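Local structure of MHC class I antigen (Ctenopharyngodon idella, 5H5Z) at residues 7-13 against 90-96; 117-121 against 131-136. The protein probably presents short peptides at the cell surface for immune recognition, as a class I heavy chain paired with beta-2-microglobulin. All blocks are in the same frame, centred on the assembly; numbering follows the deposited sequence.

Interaction 1 of 2, residues 7-13 against 90-96; sequences YVYTGVS and HTWQNMY
The hydroxyl oxygen of Y96 is gripped by two partners: it shares a 2.7 Å hydrogen bond with Y9 OH, in which the proton could sit on either oxygen, and it also bonds to the backbone of the bound peptide. This is the floor of the class I peptide-binding groove, where two neighbouring antiparallel strands of the alpha1-alpha2 sheet send their tyrosines up to the ligand. A chi1 of 63° folds Y96 CG back over its own main chain, which tips the ring across toward the facing strand. There the edge of the Y96 ring meets the face of Y9 in an offset edge-to-face pair, planes at 89°. The Y96 ring in turn offers a face to Y7, whose CB makes a CH-pi contact 3.9 Å from the ring centroid. Y7 OH reaches the peptide backbone too. On the other face of the sheet V8 CG1 rests against M95 CB at 3.9 Å, and F57 of the beta-2-microglobulin chain packs against V8, T10 and Q93. Backbone bonds tie the pairs Y7–Y96, Y9–N94 and G11–W92 in both directions. At the far end the H90 carbonyl takes two donors, S13 N at 2.9 Å and, weakly, S13 OG at 3.3 Å.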
loop_
_atom_site.group_PDB
_atom_site.type_symbol
_atom_site.label_atom_id
_atom_site.label_comp_id
_atom_site.label_asym_id
_atom_site.label_seq_id
_atom_site.Cartn_x
_atom_site.Cartn_y
_atom_site.Cartn_z
ATOM N N TYR A 7 10.621 -5.611 4.477
ATOM C CA TYR A 7 11.394 -4.511 3.926
ATOM C C TYR A 7 11.231 -4.490 2.422
ATOM O O TYR A 7 11.229 -5.538 1.778
ATOM C CB TYR A 7 12.869 -4.625 4.328
ATOM C CG TYR A 7 13.064 -4.344 5.795
ATOM C CD1 TYR A 7 13.218 -3.039 6.254
ATOM C CD2 TYR A 7 13.068 -5.379 6.730
ATOM C CE1 TYR A 7 13.386 -2.766 7.604
ATOM C CE2 TYR A 7 13.229 -5.116 8.083
ATOM C CZ TYR A 7 13.389 -3.808 8.512
ATOM O OH TYR A 7 13.545 -3.536 9.852
ATOM N N VAL A 8 11.062 -3.291 1.875
ATOM C CA VAL A 8 10.992 -3.111 0.422
ATOM C C VAL A 8 12.020 -2.063 -0.001
ATOM O O VAL A 8 11.975 -0.920 0.458
ATOM C CB VAL A 8 9.557 -2.781 -0.084
ATOM C CG1 VAL A 8 8.622 -3.968 0.130
ATOM C CG2 VAL A 8 9.000 -1.525 0.568
ATOM N N TYR A 9 12.979 -2.477 -0.827
ATOM C CA TYR A 9 14.026 -1.578 -1.315
ATOM C C TYR A 9 13.770 -1.237 -2.780
ATOM O O TYR A 9 13.506 -2.135 -3.588
ATOM C CB TYR A 9 15.405 -2.234 -1.260
ATOM C CG TYR A 9 15.940 -2.675 0.095
ATOM C CD1 TYR A 9 15.312 -2.319 1.296
ATOM C CD2 TYR A 9 17.102 -3.441 0.162
ATOM C CE1 TYR A 9 15.825 -2.735 2.520
ATOM C CE2 TYR A 9 17.630 -3.850 1.379
ATOM C CZ TYR A 9 16.986 -3.498 2.549
ATOM O OH TYR A 9 17.516 -3.924 3.742
ATOM N N THR A 10 13.881 0.043 -3.127
ATOM C CA THR A 10 13.795 0.472 -4.531
ATOM C C THR A 10 15.064 1.187 -4.986
ATOM O O THR A 10 15.434 2.227 -4.439
ATOM C CB THR A 10 12.589 1.395 -4.792
ATOM O OG1 THR A 10 11.384 0.754 -4.353
ATOM C CG2 THR A 10 12.474 1.734 -6.289
ATOM N N GLY A 11 15.696 0.644 -6.017
ATOM C CA GLY A 11 16.854 1.266 -6.619
ATOM C C GLY A 11 16.530 1.745 -8.025
ATOM O O GLY A 11 15.930 1.024 -8.810
ATOM N N VAL A 12 16.895 2.984 -8.313
ATOM C CA VAL A 12 16.674 3.564 -9.627
ATOM C C VAL A 12 17.966 4.114 -10.218
ATOM O O VAL A 12 18.690 4.838 -9.562
ATOM C CB VAL A 12 15.649 4.700 -9.559
ATOM C CG1 VAL A 12 15.356 5.239 -10.947
ATOM C CG2 VAL A 12 14.378 4.214 -8.887
ATOM N N SER A 13 18.228 3.796 -11.476
ATOM C CA SER A 13 19.389 4.347 -12.146
ATOM C C SER A 13 18.928 5.376 -13.164
ATOM O O SER A 13 18.055 5.094 -13.970
ATOM C CB SER A 13 20.173 3.242 -12.843
ATOM O OG SER A 13 19.374 2.611 -13.828
ATOM N N HIS A 90 16.273 2.558 -15.320
ATOM C CA HIS A 90 15.995 1.178 -14.945
ATOM C C HIS A 90 15.870 1.051 -13.432
ATOM O O HIS A 90 16.341 1.917 -12.690
ATOM C CB HIS A 90 17.051 0.232 -15.523
ATOM C CG HIS A 90 17.093 0.230 -17.020
ATOM N ND1 HIS A 90 16.192 -0.476 -17.788
ATOM C CD2 HIS A 90 17.907 0.872 -17.891
ATOM C CE1 HIS A 90 16.457 -0.279 -19.068
ATOM N NE2 HIS A 90 17.495 0.535 -19.157
ATOM N N THR A 91 15.208 -0.013 -12.988
ATOM C CA THR A 91 14.914 -0.203 -11.569
ATOM C C THR A 91 15.368 -1.570 -11.081
ATOM O O THR A 91 15.346 -2.555 -11.828
ATOM C CB THR A 91 13.408 -0.063 -11.254
ATOM O OG1 THR A 91 12.712 -1.224 -11.720
ATOM C CG2 THR A 91 12.809 1.176 -11.905
ATOM N N TRP A 92 15.762 -1.610 -9.810
ATOM C CA TRP A 92 16.170 -2.823 -9.137
ATOM C C TRP A 92 15.445 -2.836 -7.799
ATOM O O TRP A 92 15.494 -1.861 -7.042
ATOM C CB TRP A 92 17.695 -2.826 -8.951
ATOM C CG TRP A 92 18.260 -4.018 -8.219
ATOM C CD1 TRP A 92 18.894 -4.012 -7.006
ATOM C CD2 TRP A 92 18.251 -5.381 -8.660
ATOM N NE1 TRP A 92 19.284 -5.287 -6.666
ATOM C CE2 TRP A 92 18.904 -6.146 -7.665
ATOM C CE3 TRP A 92 17.771 -6.029 -9.813
ATOM C CZ2 TRP A 92 19.072 -7.531 -7.774
ATOM C CZ3 TRP A 92 17.936 -7.406 -9.922
ATOM C CH2 TRP A 92 18.582 -8.142 -8.901
ATOM N N GLN A 93 14.754 -3.937 -7.526
ATOM C CA GLN A 93 13.926 -4.046 -6.327
ATOM C C GLN A 93 14.249 -5.286 -5.512
ATOM O O GLN A 93 14.604 -6.331 -6.056
ATOM C CB GLN A 93 12.446 -4.089 -6.703
ATOM C CG GLN A 93 11.836 -2.761 -7.103
ATOM C CD GLN A 93 10.515 -2.950 -7.832
ATOM O OE1 GLN A 93 10.482 -3.438 -8.960
ATOM N NE2 GLN A 93 9.422 -2.579 -7.183
ATOM N N ASN A 94 14.092 -5.157 -4.200
ATOM C CA ASN A 94 14.219 -6.268 -3.274
ATOM C C ASN A 94 13.077 -6.152 -2.271
ATOM O O ASN A 94 12.820 -5.073 -1.729
ATOM C CB ASN A 94 15.586 -6.196 -2.576
ATOM C CG ASN A 94 15.834 -7.331 -1.583
ATOM O OD1 ASN A 94 15.356 -8.461 -1.737
ATOM N ND2 ASN A 94 16.640 -7.036 -0.579
ATOM N N MET A 95 12.360 -7.249 -2.065
ATOM C CA MET A 95 11.453 -7.343 -0.929
ATOM C C MET A 95 11.755 -8.621 -0.157
ATOM O O MET A 95 11.998 -9.679 -0.743
ATOM C CB MET A 95 9.980 -7.277 -1.358
ATOM C CG MET A 95 9.526 -8.421 -2.250
ATOM S SD MET A 95 7.885 -8.159 -2.939
ATOM C CE MET A 95 6.905 -8.035 -1.441
ATOM N N TYR A 96 11.769 -8.515 1.163
ATOM C CA TYR A 96 11.967 -9.682 1.990
ATOM C C TYR A 96 11.243 -9.468 3.293
ATOM O O TYR A 96 10.935 -8.332 3.661
ATOM C CB TYR A 96 13.461 -9.959 2.229
ATOM C CG TYR A 96 14.217 -8.885 2.975
ATOM C CD1 TYR A 96 14.322 -8.915 4.374
ATOM C CD2 TYR A 96 14.870 -7.857 2.285
ATOM C CE1 TYR A 96 15.032 -7.939 5.060
ATOM C CE2 TYR A 96 15.581 -6.876 2.965
ATOM C CZ TYR A 96 15.658 -6.925 4.349
ATOM O OH TYR A 96 16.363 -5.959 5.022
#

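Interaction 2 of 2, residues 117-121 against 131-136; sequences EDFVS and AANPQA
F119 reaches over A136 with its whole ring, although its CB leaves the backbone on the side away from 131-136. The first torsion brings it back: CG lies anti to the backbone N (chi1 -172°), and the ring swings over the start of helix 134-145. CG is 4.0 Å from A136 CB, and CD1 and CD2 lie about as near to it, because this methyl sits almost exactly over the ring centre in a CH-pi contact, 3.6 Å from the centroid and 6° off the normal. Farther out the partner changes, CE1 and CE2 approaching A136 CA as well as CB, until CZ at the tip comes within 3.5 Å of A136 CA and also passes the Q135 carbonyl. V120 CG1 closes on the same A136 methyl. F119 and V120 form a classic beta bulge opposite Y112 of the neighbouring strand 106-114, which probably helps two successive side chains reach the same alanine. The F119 carbonyl accepts a nearly straight bond from A132 N (2.9 Å, 174°), tying the strand to the turn. N133 is the N-cap of the helix: A136 N-H is shared between N133 O and, weakly, N133 OD1, while ND2 donates to a water 2.9 Å away that lies in the plane of the F119 ring, at its edge, and also reaches D118 O. OD1 accepting and ND2 donating are consistent with the modelled amide orientation, and the aromatic cover over A136 is paired with a polar cap on the helix start beside it.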
loop_
_atom_site.group_PDB
_atom_site.type_symbol
_atom_site.label_atom_id
_atom_site.label_comp_id
_atom_site.label_asym_id
_atom_site.label_seq_id
_atom_site.Cartn_x
_atom_site.Cartn_y
_atom_site.Cartn_z
ATOM N N GLU A 117 10.139 -6.946 -12.935
ATOM C CA GLU A 117 9.912 -8.351 -13.275
ATOM C C GLU A 117 10.827 -9.268 -12.459
ATOM O O GLU A 117 11.993 -8.938 -12.245
ATOM C CB GLU A 117 10.153 -8.582 -14.767
ATOM C CG GLU A 117 9.082 -7.986 -15.668
ATOM C CD GLU A 117 9.282 -8.360 -17.123
ATOM O OE1 GLU A 117 10.394 -8.146 -17.653
ATOM O OE2 GLU A 117 8.325 -8.867 -17.738
ATOM N N ASP A 118 10.303 -10.420 -12.035
ATOM C CA ASP A 118 11.080 -11.404 -11.255
ATOM C C ASP A 118 12.478 -11.600 -11.826
ATOM O O ASP A 118 12.645 -11.751 -13.044
ATOM C CB ASP A 118 10.375 -12.763 -11.218
ATOM C CG ASP A 118 9.135 -12.769 -10.341
ATOM O OD1 ASP A 118 8.871 -11.773 -9.636
ATOM O OD2 ASP A 118 8.422 -13.791 -10.351
ATOM N N PHE A 119 13.476 -11.587 -10.945
ATOM C CA PHE A 119 14.862 -11.848 -11.338
ATOM C C PHE A 119 15.361 -13.117 -10.631
ATOM O O PHE A 119 15.587 -14.136 -11.283
ATOM C CB PHE A 119 15.746 -10.629 -11.040
ATOM C CG PHE A 119 17.148 -10.733 -11.588
ATOM C CD1 PHE A 119 17.403 -10.516 -12.939
ATOM C CD2 PHE A 119 18.220 -11.035 -10.746
ATOM C CE1 PHE A 119 18.696 -10.605 -13.443
ATOM C CE2 PHE A 119 19.517 -11.120 -11.243
ATOM C CZ PHE A 119 19.756 -10.903 -12.593
ATOM N N VAL A 120 15.512 -13.061 -9.305
ATOM C CA VAL A 120 15.806 -14.256 -8.501
ATOM C C VAL A 120 14.937 -14.289 -7.235
ATOM O O VAL A 120 14.629 -13.245 -6.654
ATOM C CB VAL A 120 17.304 -14.386 -8.091
ATOM C CG1 VAL A 120 18.189 -14.702 -9.289
ATOM C CG2 VAL A 120 17.797 -13.140 -7.363
ATOM N N SER A 121 14.547 -15.494 -6.825
ATOM C CA SER A 121 13.703 -15.694 -5.646
ATOM C C SER A 121 14.295 -16.806 -4.799
ATOM O O SER A 121 14.747 -17.828 -5.330
ATOM C CB SER A 121 12.274 -16.080 -6.053
ATOM O OG SER A 121 11.751 -15.191 -7.018
ATOM N N ALA A 131 16.019 -18.646 -10.696
ATOM C CA ALA A 131 16.310 -17.630 -11.700
ATOM C C ALA A 131 15.162 -17.557 -12.703
ATOM O O ALA A 131 14.798 -18.564 -13.311
ATOM C CB ALA A 131 17.618 -17.955 -12.411
ATOM N N ALA A 132 14.591 -16.365 -12.867
ATOM C CA ALA A 132 13.431 -16.172 -13.750
ATOM C C ALA A 132 13.788 -16.137 -15.237
ATOM O O ALA A 132 12.942 -16.405 -16.096
ATOM C CB ALA A 132 12.670 -14.916 -13.361
ATOM N N ASN A 133 15.039 -15.793 -15.537
ATOM C CA ASN A 133 15.508 -15.674 -16.915
ATOM C C ASN A 133 16.990 -16.051 -17.019
ATOM O O ASN A 133 17.662 -16.178 -15.994
ATOM C CB ASN A 133 15.256 -14.253 -17.439
ATOM C CG ASN A 133 15.749 -13.179 -16.487
ATOM O OD1 ASN A 133 16.926 -13.135 -16.133
ATOM N ND2 ASN A 133 14.847 -12.299 -16.075
ATOM N N PRO A 134 17.503 -16.244 -18.254
ATOM C CA PRO A 134 18.926 -16.565 -18.424
ATOM C C PRO A 134 19.869 -15.547 -17.776
ATOM O O PRO A 134 20.910 -15.934 -17.244
ATOM C CB PRO A 134 19.104 -16.557 -19.945
ATOM C CG PRO A 134 17.768 -16.939 -20.470
ATOM C CD PRO A 134 16.786 -16.277 -19.549
ATOM N N GLN A 135 19.497 -14.266 -17.817
ATOM C CA GLN A 135 20.297 -13.191 -17.224
ATOM C C GLN A 135 20.487 -13.386 -15.724
ATOM O O GLN A 135 21.515 -12.997 -15.169
ATOM C CB GLN A 135 19.658 -11.820 -17.482
ATOM C CG GLN A 135 19.684 -11.354 -18.931
ATOM C CD GLN A 135 18.530 -11.895 -19.762
ATOM O OE1 GLN A 135 17.725 -12.710 -19.300
ATOM N NE2 GLN A 135 18.447 -11.438 -21.006
ATOM N N ALA A 136 19.496 -13.990 -15.072
ATOM C CA ALA A 136 19.559 -14.227 -13.630
ATOM C C ALA A 136 20.380 -15.455 -13.238
ATOM O O ALA A 136 20.794 -15.582 -12.084
ATOM C CB ALA A 136 18.156 -14.314 -13.044
HETATM O O HOH W 1 14.461 -9.932 -14.479
#

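Both contacts belong to the peptide-binding platform and follow one another along the chain, but they show how place in the fold sets the chemistry. Interaction 1 is a buried pairing of central strands, held by two-way backbone bonds and tyrosine packing, with hydroxyls that also reach the peptide. Interaction 2 lies near the sheet margin, partly exposed, where one backbone bond, a water and an aromatic lid join strand 117-123 to the beginning of helix 134-145. Strand 106-114 separates the two pairings within the sheet, yet side chains bridge it: W92 CH2 of 90-96 lies 3.4 Å from F119 CD2. Beta-2-microglobulin also reaches both, its W61 bonding to Q93 and D118.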